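Long-range contact in sortase B (Clostridium perfringens, PDB 5YFK), which is a class B sortase, a cysteine transpeptidase that probably attaches proteins to the bacterial cell wall: residues R15-S27 and S44-W58. The protein carries 1 engineered substitution. Numbering follows the deposited sequence.
Sequences RDYDNLRSLSPLS and SEKNLKNINPDYRFW
Ser24 sits over one face of the Trp58 indole: its CB is 3.7 Å from the centroid of the six-membered ring, 18° off the normal, a CH-pi contact. With OG anti to the backbone N (chi1 167°), the hydroxyl is carried over the same face toward the five-membered ring; there Ser24 OG accepts a hydrogen bond from Leu26 N (2.9 Å), closing an ST turn. Around the same ring, Pro25 CD comes obliquely to within 3.7 Å of Trp58 CE3, and Leu26 runs past the indole in the opposite direction, its CD1 3.8 Å from Trp58 CD1. Trp58 NE1 donates to Asp67 OD1, and Asp67 OD2 forms a salt bridge with Arg21 NE, so one acid ties both segments to strand 67-72.

The contact with helix 35-51 is largely aliphatic. Leu23 points at this helix and meets Ile51 tip to tip, CD1 to CD1 at 3.8 Å, while crossing Asn47 at about a right angle; Leu48 CD2 lies 4.0 Å from Leu23 CD1. Ser44 OG gives a weak hydrogen bond to Leu23 O, 2.9 Å long. Within segment 44-58, Leu48 CB is centred over one face of Tyr55, whose hydroxyl donates to Glu45 OE2 on its anti lone pair. The arrangement, away from the predicted active site, packs the N-terminal helical segment against helix 35-51 and the first strand of the sortase beta-barrel, consistent with the N-terminal helical extension of class B sortases.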
loop_
_atom_site.group_PDB
_atom_site.type_symbol
_atom_site.label_atom_id
_atom_site.label_comp_id
_atom_site.label_asym_id
_atom_site.label_seq_id
_atom_site.Cartn_x
_atom_site.Cartn_y
_atom_site.Cartn_z
ATOM N N ARG A 15 -6.647 -17.639 5.696
ATOM C CA ARG A 15 -5.791 -18.814 5.531
ATOM C C ARG A 15 -5.305 -18.969 4.089
ATOM O O ARG A 15 -4.146 -19.318 3.851
ATOM C CB ARG A 15 -6.539 -20.077 5.969
ATOM C CG ARG A 15 -5.641 -21.276 6.225
ATOM C CD ARG A 15 -6.455 -22.508 6.583
ATOM N NE ARG A 15 -5.808 -23.743 6.145
ATOM C CZ ARG A 15 -5.765 -24.163 4.883
ATOM N NH1 ARG A 15 -6.293 -23.427 3.913
ATOM N NH2 ARG A 15 -5.166 -25.311 4.586
ATOM N N ASP A 16 -6.204 -18.750 3.133
ATOM C CA ASP A 16 -5.855 -18.831 1.718
ATOM C C ASP A 16 -4.866 -17.726 1.378
ATOM O O ASP A 16 -3.796 -17.989 0.823
ATOM C CB ASP A 16 -7.106 -18.690 0.845
ATOM C CG ASP A 16 -8.220 -19.644 1.255
ATOM O OD1 ASP A 16 -9.398 -19.333 0.979
ATOM O OD2 ASP A 16 -7.921 -20.701 1.851
ATOM N N TYR A 17 -5.198 -16.507 1.802
ATOM C CA TYR A 17 -4.374 -15.325 1.549
ATOM C C TYR A 17 -3.076 -15.419 2.363
ATOM O O TYR A 17 -2.447 -14.400 2.642
ATOM C CB TYR A 17 -5.160 -14.043 1.914
ATOM C CG TYR A 17 -4.969 -12.839 0.986
ATOM C CD1 TYR A 17 -5.986 -12.424 0.117
ATOM C CD2 TYR A 17 -3.897 -11.976 1.169
ATOM C CE1 TYR A 17 -5.851 -11.273 -0.659
ATOM C CE2 TYR A 17 -3.763 -10.811 0.424
ATOM C CZ TYR A 17 -4.730 -10.454 -0.497
ATOM O OH TYR A 17 -4.536 -9.285 -1.243
ATOM N N ASP A 18 -2.659 -16.644 2.700
ATOM C CA ASP A 18 -1.373 -16.877 3.375
ATOM C C ASP A 18 -0.723 -18.224 3.035
ATOM O O ASP A 18 0.479 -18.402 3.210
ATOM C CB ASP A 18 -1.533 -16.756 4.891
ATOM C CG ASP A 18 -1.511 -15.314 5.366
ATOM O OD1 ASP A 18 -0.476 -14.632 5.168
ATOM O OD2 ASP A 18 -2.549 -14.849 5.890
ATOM N N ASN A 19 -1.497 -19.143 2.479
ATOM C CA ASN A 19 -1.007 -19.996 1.400
ATOM C C ASN A 19 -0.164 -19.200 0.394
ATOM O O ASN A 19 0.948 -19.598 0.039
ATOM C CB ASN A 19 -2.198 -20.642 0.685
ATOM C CG ASN A 19 -1.797 -21.374 -0.579
ATOM O OD1 ASN A 19 -1.658 -20.770 -1.644
ATOM N ND2 ASN A 19 -1.665 -22.692 -0.480
ATOM N N LEU A 20 -0.701 -18.063 -0.041
ATOM C CA LEU A 20 -0.080 -17.253 -1.082
ATOM C C LEU A 20 1.264 -16.695 -0.645
ATOM O O LEU A 20 2.063 -16.280 -1.478
ATOM C CB LEU A 20 -0.993 -16.086 -1.459
ATOM C CG LEU A 20 -2.333 -16.470 -2.075
ATOM C CD1 LEU A 20 -3.229 -15.242 -2.196
ATOM C CD2 LEU A 20 -2.107 -17.127 -3.431
ATOM N N ARG A 21 1.434 -16.524 0.658
ATOM C CA ARG A 21 2.627 -15.894 1.201
ATOM C C ARG A 21 3.883 -16.693 0.867
ATOM O O ARG A 21 4.994 -16.149 0.798
ATOM C CB ARG A 21 2.492 -15.766 2.709
ATOM C CG ARG A 21 3.321 -14.644 3.295
ATOM C CD ARG A 21 2.853 -14.334 4.700
ATOM N NE ARG A 21 3.970 -13.997 5.573
ATOM C CZ ARG A 21 3.987 -14.217 6.885
ATOM N NH1 ARG A 21 2.967 -14.828 7.475
ATOM N NH2 ARG A 21 5.039 -13.854 7.604
ATOM N N SER A 22 3.691 -17.979 0.601
ATOM C CA SER A 22 4.793 -18.838 0.182
ATOM C C SER A 22 5.150 -18.545 -1.275
ATOM O O SER A 22 6.271 -18.789 -1.706
ATOM C CB SER A 22 4.405 -20.309 0.351
ATOM O OG SER A 22 3.539 -20.717 -0.695
ATOM N N LEU A 23 4.244 -17.855 -1.967
ATOM C CA LEU A 23 4.475 -17.405 -3.339
ATOM C C LEU A 23 5.046 -15.993 -3.396
ATOM O O LEU A 23 5.060 -15.368 -4.457
ATOM C CB LEU A 23 3.169 -17.424 -4.127
ATOM C CG LEU A 23 2.827 -18.700 -4.886
ATOM C CD1 LEU A 23 1.615 -18.434 -5.760
ATOM C CD2 LEU A 23 4.011 -19.169 -5.723
ATOM N N SER A 24 5.503 -15.483 -2.262
ATOM C CA SER A 24 5.980 -14.110 -2.220
ATOM C C SER A 24 7.315 -14.005 -2.916
ATOM O O SER A 24 8.245 -14.731 -2.584
ATOM C CB SER A 24 6.128 -13.609 -0.799
ATOM O OG SER A 24 6.877 -12.408 -0.819
ATOM N N PRO A 25 7.441 -13.042 -3.835
ATOM C CA PRO A 25 8.725 -12.810 -4.460
ATOM C C PRO A 25 9.687 -12.078 -3.540
ATOM O O PRO A 25 10.829 -11.854 -3.919
ATOM C CB PRO A 25 8.371 -11.967 -5.693
ATOM C CG PRO A 25 7.093 -11.282 -5.330
ATOM C CD PRO A 25 6.361 -12.255 -4.457
ATOM N N LEU A 26 9.260 -11.821 -2.302
ATOM C CA LEU A 26 10.128 -11.223 -1.292
ATOM C C LEU A 26 10.443 -12.228 -0.178
ATOM O O LEU A 26 10.253 -11.930 1.000
ATOM C CB LEU A 26 9.465 -9.980 -0.681
ATOM C CG LEU A 26 9.178 -8.804 -1.626
ATOM C CD1 LEU A 26 8.352 -7.721 -0.946
ATOM C CD2 LEU A 26 10.467 -8.211 -2.176
ATOM N N SER A 27 10.958 -13.398 -0.543
ATOM C CA SER A 27 11.369 -14.388 0.455
ATOM C C SER A 27 12.786 -14.127 0.956
ATOM O O SER A 27 13.111 -14.433 2.105
ATOM C CB SER A 27 11.273 -15.798 -0.121
ATOM O OG SER A 27 9.919 -16.184 -0.275
ATOM N N SER A 44 7.322 -17.131 -9.164
ATOM C CA SER A 44 6.367 -16.660 -8.160
ATOM C C SER A 44 5.372 -15.683 -8.764
ATOM O O SER A 44 4.172 -15.911 -8.697
ATOM C CB SER A 44 7.088 -16.005 -6.989
ATOM O OG SER A 44 7.130 -16.894 -5.893
ATOM N N GLU A 45 5.874 -14.659 -9.455
ATOM C CA GLU A 45 4.992 -13.649 -10.049
ATOM C C GLU A 45 4.133 -14.249 -11.147
ATOM O O GLU A 45 2.966 -13.909 -11.285
ATOM C CB GLU A 45 5.779 -12.463 -10.603
ATOM C CG GLU A 45 6.526 -11.684 -9.543
ATOM C CD GLU A 45 6.414 -10.171 -9.722
ATOM O OE1 GLU A 45 7.109 -9.625 -10.623
ATOM O OE2 GLU A 45 5.730 -9.526 -8.883
ATOM N N LYS A 46 4.695 -15.154 -11.935
ATOM C CA LYS A 46 3.901 -15.772 -12.985
ATOM C C LYS A 46 2.757 -16.594 -12.419
ATOM O O LYS A 46 1.643 -16.547 -12.939
ATOM C CB LYS A 46 4.790 -16.608 -13.909
ATOM C CG LYS A 46 5.663 -15.740 -14.797
ATOM C CD LYS A 46 6.520 -16.566 -15.744
ATOM C CE LYS A 46 7.529 -15.697 -16.477
ATOM N NZ LYS A 46 6.998 -15.258 -17.795
ATOM N N ASN A 47 3.001 -17.287 -11.307
ATOM C CA ASN A 47 1.957 -18.079 -10.666
ATOM C C ASN A 47 0.880 -17.213 -10.050
ATOM O O ASN A 47 -0.289 -17.461 -10.228
ATOM C CB ASN A 47 2.553 -18.977 -9.589
ATOM C CG ASN A 47 2.997 -20.319 -10.139
ATOM O OD1 ASN A 47 2.294 -20.936 -10.943
ATOM N ND2 ASN A 47 4.219 -20.699 -9.825
ATOM N N LEU A 48 1.276 -16.105 -9.431
ATOM C CA LEU A 48 0.289 -15.130 -8.976
ATOM C C LEU A 48 -0.595 -14.589 -10.107
ATOM O O LEU A 48 -1.802 -14.508 -9.954
ATOM C CB LEU A 48 1.001 -13.983 -8.254
ATOM C CG LEU A 48 1.657 -14.447 -6.955
ATOM C CD1 LEU A 48 2.788 -13.520 -6.509
ATOM C CD2 LEU A 48 0.584 -14.537 -5.888
ATOM N N LYS A 49 0.028 -14.083 -11.168
ATOM C CA LYS A 49 -0.706 -13.578 -12.337
ATOM C C LYS A 49 -1.684 -14.628 -12.892
ATOM O O LYS A 49 -2.790 -14.304 -13.329
ATOM C CB LYS A 49 0.292 -13.169 -13.422
ATOM C CG LYS A 49 0.117 -11.759 -13.957
ATOM C CD LYS A 49 1.343 -11.313 -14.743
ATOM C CE LYS A 49 2.579 -11.200 -13.855
ATOM N NZ LYS A 49 3.545 -10.181 -14.361
ATOM N N ASN A 50 -1.282 -15.893 -12.835
ATOM C CA ASN A 50 -2.095 -16.974 -13.372
ATOM C C ASN A 50 -3.278 -17.259 -12.464
ATOM O O ASN A 50 -4.399 -17.416 -12.933
ATOM C CB ASN A 50 -1.244 -18.231 -13.555
ATOM C CG ASN A 50 -1.972 -19.324 -14.316
ATOM O OD1 ASN A 50 -2.248 -19.192 -15.512
ATOM N ND2 ASN A 50 -2.266 -20.423 -13.630
ATOM N N ILE A 51 -3.059 -17.195 -11.156
ATOM C CA ILE A 51 -4.164 -17.309 -10.214
ATOM C C ILE A 51 -5.161 -16.161 -10.391
ATOM O O ILE A 51 -6.376 -16.369 -10.366
ATOM C CB ILE A 51 -3.664 -17.356 -8.756
ATOM C CG1 ILE A 51 -2.875 -18.639 -8.504
ATOM C CG2 ILE A 51 -4.844 -17.303 -7.798
ATOM C CD1 ILE A 51 -1.790 -18.511 -7.454
ATOM N N ASN A 52 -4.650 -14.943 -10.547
ATOM C CA ASN A 52 -5.519 -13.787 -10.728
ATOM C C ASN A 52 -4.837 -12.750 -11.599
ATOM O O ASN A 52 -3.930 -12.063 -11.158
ATOM C CB ASN A 52 -5.877 -13.179 -9.376
ATOM C CG ASN A 52 -6.889 -12.051 -9.476
ATOM O OD1 ASN A 52 -7.134 -11.480 -10.547
ATOM N ND2 ASN A 52 -7.463 -11.695 -8.335
ATOM N N PRO A 53 -5.331 -12.578 -12.822
ATOM C CA PRO A 53 -4.688 -11.668 -13.756
ATOM C C PRO A 53 -4.670 -10.205 -13.270
ATOM O O PRO A 53 -3.980 -9.355 -13.851
ATOM C CB PRO A 53 -5.544 -11.802 -15.021
ATOM C CG PRO A 53 -6.307 -13.083 -14.863
ATOM C CD PRO A 53 -6.536 -13.207 -13.385
ATOM N N ASP A 54 -5.452 -9.912 -12.240
ATOM C CA ASP A 54 -5.511 -8.560 -11.674
ATOM C C ASP A 54 -4.289 -8.268 -10.785
ATOM O O ASP A 54 -4.079 -7.123 -10.350
ATOM C CB ASP A 54 -6.792 -8.404 -10.854
ATOM C CG ASP A 54 -8.053 -8.435 -11.707
ATOM O OD1 ASP A 54 -7.953 -8.155 -12.924
ATOM O OD2 ASP A 54 -9.146 -8.448 -11.106
ATOM N N TYR A 55 -3.487 -9.291 -10.530
ATOM C CA TYR A 55 -2.254 -9.131 -9.760
ATOM C C TYR A 55 -1.337 -8.069 -10.365
ATOM O O TYR A 55 -1.138 -8.033 -11.584
ATOM C CB TYR A 55 -1.508 -10.459 -9.694
ATOM C CG TYR A 55 -0.165 -10.341 -9.010
ATOM C CD1 TYR A 55 -0.083 -10.252 -7.631
ATOM C CD2 TYR A 55 1.001 -10.222 -9.747
ATOM C CE1 TYR A 55 1.136 -10.115 -7.000
ATOM C CE2 TYR A 55 2.236 -10.157 -9.128
ATOM C CZ TYR A 55 2.292 -10.073 -7.749
ATOM O OH TYR A 55 3.499 -9.911 -7.121
ATOM N N ARG A 56 -0.742 -7.224 -9.520
ATOM C CA ARG A 56 0.175 -6.204 -10.010
ATOM C C ARG A 56 1.540 -6.230 -9.332
ATOM O O ARG A 56 2.563 -6.021 -9.990
ATOM C CB ARG A 56 -0.436 -4.811 -9.871
ATOM C CG ARG A 56 -1.759 -4.621 -10.614
ATOM C CD ARG A 56 -1.532 -4.525 -12.120
ATOM N NE ARG A 56 -2.786 -4.396 -12.867
ATOM C CZ ARG A 56 -3.430 -5.413 -13.434
ATOM N NH1 ARG A 56 -2.944 -6.641 -13.350
ATOM N NH2 ARG A 56 -4.580 -5.205 -14.054
ATOM N N PHE A 57 1.561 -6.378 -8.008
ATOM C CA PHE A 57 2.819 -6.385 -7.285
ATOM C C PHE A 57 2.643 -6.966 -5.882
ATOM O O PHE A 57 1.516 -7.175 -5.415
ATOM C CB PHE A 57 3.429 -4.957 -7.208
ATOM C CG PHE A 57 2.504 -3.919 -6.630
ATOM C CD1 PHE A 57 2.549 -3.609 -5.283
ATOM C CD2 PHE A 57 1.737 -3.118 -7.466
ATOM C CE1 PHE A 57 1.709 -2.638 -4.748
ATOM C CE2 PHE A 57 0.969 -2.073 -6.953
ATOM C CZ PHE A 57 0.987 -1.809 -5.585
ATOM N N TRP A 58 3.761 -7.167 -5.193
ATOM C CA TRP A 58 3.739 -7.624 -3.816
ATOM C C TRP A 58 4.127 -6.453 -2.884
ATOM O O TRP A 58 4.961 -5.612 -3.225
ATOM C CB TRP A 58 4.707 -8.799 -3.624
ATOM C CG TRP A 58 4.485 -9.536 -2.323
ATOM C CD1 TRP A 58 4.860 -9.132 -1.074
ATOM C CD2 TRP A 58 3.692 -10.708 -2.138
ATOM N NE1 TRP A 58 4.412 -10.017 -0.139
ATOM C CE2 TRP A 58 3.593 -10.928 -0.749
ATOM C CE3 TRP A 58 2.979 -11.537 -3.010
ATOM C CZ2 TRP A 58 2.989 -12.042 -0.230
ATOM C CZ3 TRP A 58 2.359 -12.647 -2.493
ATOM C CH2 TRP A 58 2.348 -12.885 -1.106
#